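PDB 4HVM: TlmII from Streptoalloteichus hindustanus, which probably acts in tallysomycin biosynthesis as a condensation-domain protein of the nonribosomal peptide synthetase type. Local coordinates for residues Asp358-His362 with Gly414-Ser420. Sequence-based numbering, arbitrary orientation.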
ATOM      1  N   ASP A 358     -12.256   1.880 -11.422  1.00 28.80           N
ATOM      2  CA  ASP A 358     -11.852   0.482 -11.272  1.00 27.58           C
ATOM      3  C   ASP A 358     -10.425   0.164 -11.725  1.00 27.87           C
ATOM      4  O   ASP A 358     -10.105  -0.988 -12.020  1.00 25.59           O
ATOM      5  CB  ASP A 358     -12.843  -0.435 -11.996  1.00 27.25           C
ATOM      6  CG  ASP A 358     -12.922  -0.144 -13.480  1.00 33.95           C
ATOM      7  OD1 ASP A 358     -12.446   0.936 -13.887  1.00 39.87           O
ATOM      8  OD2 ASP A 358     -13.457  -0.984 -14.235  1.00 37.51           O
ATOM      9  N   VAL A 359      -9.572   1.178 -11.775  1.00 17.53           N
ATOM     10  CA  VAL A 359      -8.159   0.957 -12.051  1.00 17.22           C
ATOM     11  C   VAL A 359      -7.321   1.456 -10.882  1.00 21.09           C
ATOM     12  O   VAL A 359      -7.343   2.642 -10.553  1.00 24.66           O
ATOM     13  CB  VAL A 359      -7.708   1.668 -13.337  1.00 24.36           C
ATOM     14  CG1 VAL A 359      -6.226   1.434 -13.574  1.00 17.37           C
ATOM     15  CG2 VAL A 359      -8.529   1.188 -14.525  1.00 18.15           C
ATOM     16  N   ALA A 360      -6.587   0.546 -10.251  1.00 23.02           N
ATOM     17  CA  ALA A 360      -5.778   0.898  -9.092  1.00 16.11           C
ATOM     18  C   ALA A 360      -4.291   0.770  -9.385  1.00 16.02           C
ATOM     19  O   ALA A 360      -3.827  -0.273  -9.840  1.00 36.40           O
ATOM     20  CB  ALA A 360      -6.157   0.037  -7.897  1.00 15.93           C
ATOM     21  N   VAL A 361      -3.550   1.843  -9.126  1.00 16.03           N
ATOM     22  CA  VAL A 361      -2.100   1.837  -9.259  1.00 21.23           C
ATOM     23  C   VAL A 361      -1.483   2.124  -7.901  1.00 25.96           C
ATOM     24  O   VAL A 361      -1.822   3.118  -7.264  1.00 35.84           O
ATOM     25  CB  VAL A 361      -1.625   2.895 -10.257  1.00 16.41           C
ATOM     26  CG1 VAL A 361      -0.113   2.861 -10.381  1.00 22.18           C
ATOM     27  CG2 VAL A 361      -2.282   2.669 -11.609  1.00 21.76           C
ATOM     28  N   HIS A 362      -0.581   1.256  -7.457  1.00 33.40           N
ATOM     29  CA  HIS A 362      -0.030   1.371  -6.110  1.00 45.78           C
ATOM     30  C   HIS A 362       1.367   1.993  -6.073  1.00 61.92           C
ATOM     31  O   HIS A 362       1.915   2.383  -7.108  1.00 64.04           O
ATOM     32  CB  HIS A 362      -0.050   0.009  -5.412  1.00 41.47           C
ATOM     33  CG  HIS A 362      -1.409  -0.620  -5.368  1.00 44.18           C
ATOM     34  ND1 HIS A 362      -2.426  -0.137  -4.573  1.00 45.93           N
ATOM     35  CD2 HIS A 362      -1.922  -1.685  -6.029  1.00 45.27           C
ATOM     36  CE1 HIS A 362      -3.506  -0.880  -4.742  1.00 43.77           C
ATOM     37  NE2 HIS A 362      -3.226  -1.826  -5.620  1.00 44.11           N
ATOM     38  N   GLY A 414     -14.796  -3.857  -6.896  1.00 23.34           N
ATOM     39  CA  GLY A 414     -15.104  -3.601  -8.290  1.00 29.18           C
ATOM     40  C   GLY A 414     -13.894  -3.277  -9.142  1.00 32.05           C
ATOM     41  O   GLY A 414     -14.017  -3.092 -10.354  1.00 31.81           O
ATOM     42  N   THR A 415     -12.722  -3.202  -8.517  1.00 27.99           N
ATOM     43  CA  THR A 415     -11.490  -2.931  -9.249  1.00 21.88           C
ATOM     44  C   THR A 415     -11.179  -4.082 -10.199  1.00 26.52           C
ATOM     45  O   THR A 415     -11.100  -5.238  -9.783  1.00 27.31           O
ATOM     46  CB  THR A 415     -10.300  -2.706  -8.301  1.00 22.36           C
ATOM     47  OG1 THR A 415     -10.612  -1.646  -7.387  1.00 28.05           O
ATOM     48  CG2 THR A 415      -9.048  -2.336  -9.091  1.00 23.33           C
ATOM     49  N   THR A 416     -11.019  -3.759 -11.478  1.00 25.13           N
ATOM     50  CA  THR A 416     -10.777  -4.777 -12.496  1.00 25.47           C
ATOM     51  C   THR A 416      -9.317  -4.846 -12.925  1.00 24.28           C
ATOM     52  O   THR A 416      -8.841  -5.893 -13.355  1.00 30.07           O
ATOM     53  CB  THR A 416     -11.662  -4.566 -13.738  1.00 27.96           C
ATOM     54  OG1 THR A 416     -11.446  -3.252 -14.270  1.00 26.13           O
ATOM     55  CG2 THR A 416     -13.128  -4.740 -13.375  1.00 26.30           C
ATOM     56  N   THR A 417      -8.611  -3.727 -12.815  1.00 27.75           N
ATOM     57  CA  THR A 417      -7.190  -3.693 -13.132  1.00 22.70           C
ATOM     58  C   THR A 417      -6.399  -3.187 -11.932  1.00 27.34           C
ATOM     59  O   THR A 417      -6.490  -2.015 -11.563  1.00 36.59           O
ATOM     60  CB  THR A 417      -6.900  -2.806 -14.359  1.00 25.05           C
ATOM     61  OG1 THR A 417      -7.612  -3.309 -15.497  1.00 36.93           O
ATOM     62  CG2 THR A 417      -5.410  -2.785 -14.667  1.00 19.74           C
ATOM     63  N   ASP A 418      -5.630  -4.083 -11.321  1.00 22.58           N
ATOM     64  CA  ASP A 418      -4.821  -3.739 -10.160  1.00 29.89           C
ATOM     65  C   ASP A 418      -3.337  -3.854 -10.498  1.00 26.55           C
ATOM     66  O   ASP A 418      -2.869  -4.909 -10.923  1.00 33.47           O
ATOM     67  CB  ASP A 418      -5.166  -4.651  -8.984  1.00 43.16           C
ATOM     68  CG  ASP A 418      -4.684  -4.101  -7.659  1.00 57.32           C
ATOM     69  OD1 ASP A 418      -3.470  -4.204  -7.376  1.00 67.13           O
ATOM     70  OD2 ASP A 418      -5.522  -3.568  -6.902  1.00 59.97           O
ATOM     71  N   LEU A 419      -2.596  -2.770 -10.302  1.00 24.39           N
ATOM     72  CA  LEU A 419      -1.197  -2.737 -10.709  1.00 20.41           C
ATOM     73  C   LEU A 419      -0.287  -2.314  -9.558  1.00 20.54           C
ATOM     74  O   LEU A 419      -0.445  -1.232  -8.995  1.00 22.15           O
ATOM     75  CB  LEU A 419      -1.031  -1.800 -11.910  1.00 22.79           C
ATOM     76  CG  LEU A 419       0.183  -1.985 -12.818  1.00 32.18           C
ATOM     77  CD1 LEU A 419      -0.192  -1.669 -14.258  1.00 33.97           C
ATOM     78  CD2 LEU A 419       1.333  -1.103 -12.359  1.00 37.15           C
ATOM     79  N   SER A 420       0.665  -3.176  -9.211  1.00 24.14           N
ATOM     80  CA  SER A 420       1.585  -2.904  -8.114  1.00 18.70           C
ATOM     81  C   SER A 420       3.031  -3.157  -8.536  1.00 21.78           C
ATOM     82  O   SER A 420       3.288  -3.956  -9.435  1.00 28.56           O
ATOM     83  CB  SER A 420       1.237  -3.770  -6.904  1.00 27.73           C
ATOM     84  OG  SER A 420       2.078  -3.458  -5.808  1.00 65.15           O
TER
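Val359, Ala360 and Val361 pair in parallel with Thr417, Asp418 and Leu419. Ala360 N donates to Thr417 O at 2.9 Å, Leu419 N to Ala360 O at 2.8 Å, and His362 N to Leu419 O at 2.9 Å. Where the pairing begins, Asp358 O accepts from both Thr416 N and Thr417 N. Thr416 OG1 lies 3.0 Å from Asp358 OD2, a weak bond at most; the carboxylate also salt-bridges Arg205. The pair is central in a mixed sheet of this condensation-domain chain, between strands 274-282 and 427-434. Val359, Val361 and Leu419 face helix 241-255. On the face that carries Ala360 and Asp418, the His362 ring comes in from the strand end, its CG anti to the carbonyl carbon (chi1 -56°). The side chains of His362 and Asp418 cross at about a right angle, ring and carboxylate planes 37° apart. NE2 donates to Asp418 OD2 at 3.2 Å from the syn side, tilted 26° out of the carboxylate plane, with a weaker bond to OD1. His362 ND1 bonds Glu280, bridging two acidic side chains. A leucine in its place would probably leave both carboxylates without this shared partner. Ala360 CB touches Asp418 OD2 (3.8 Å) and Thr415 CG2 (3.9 Å).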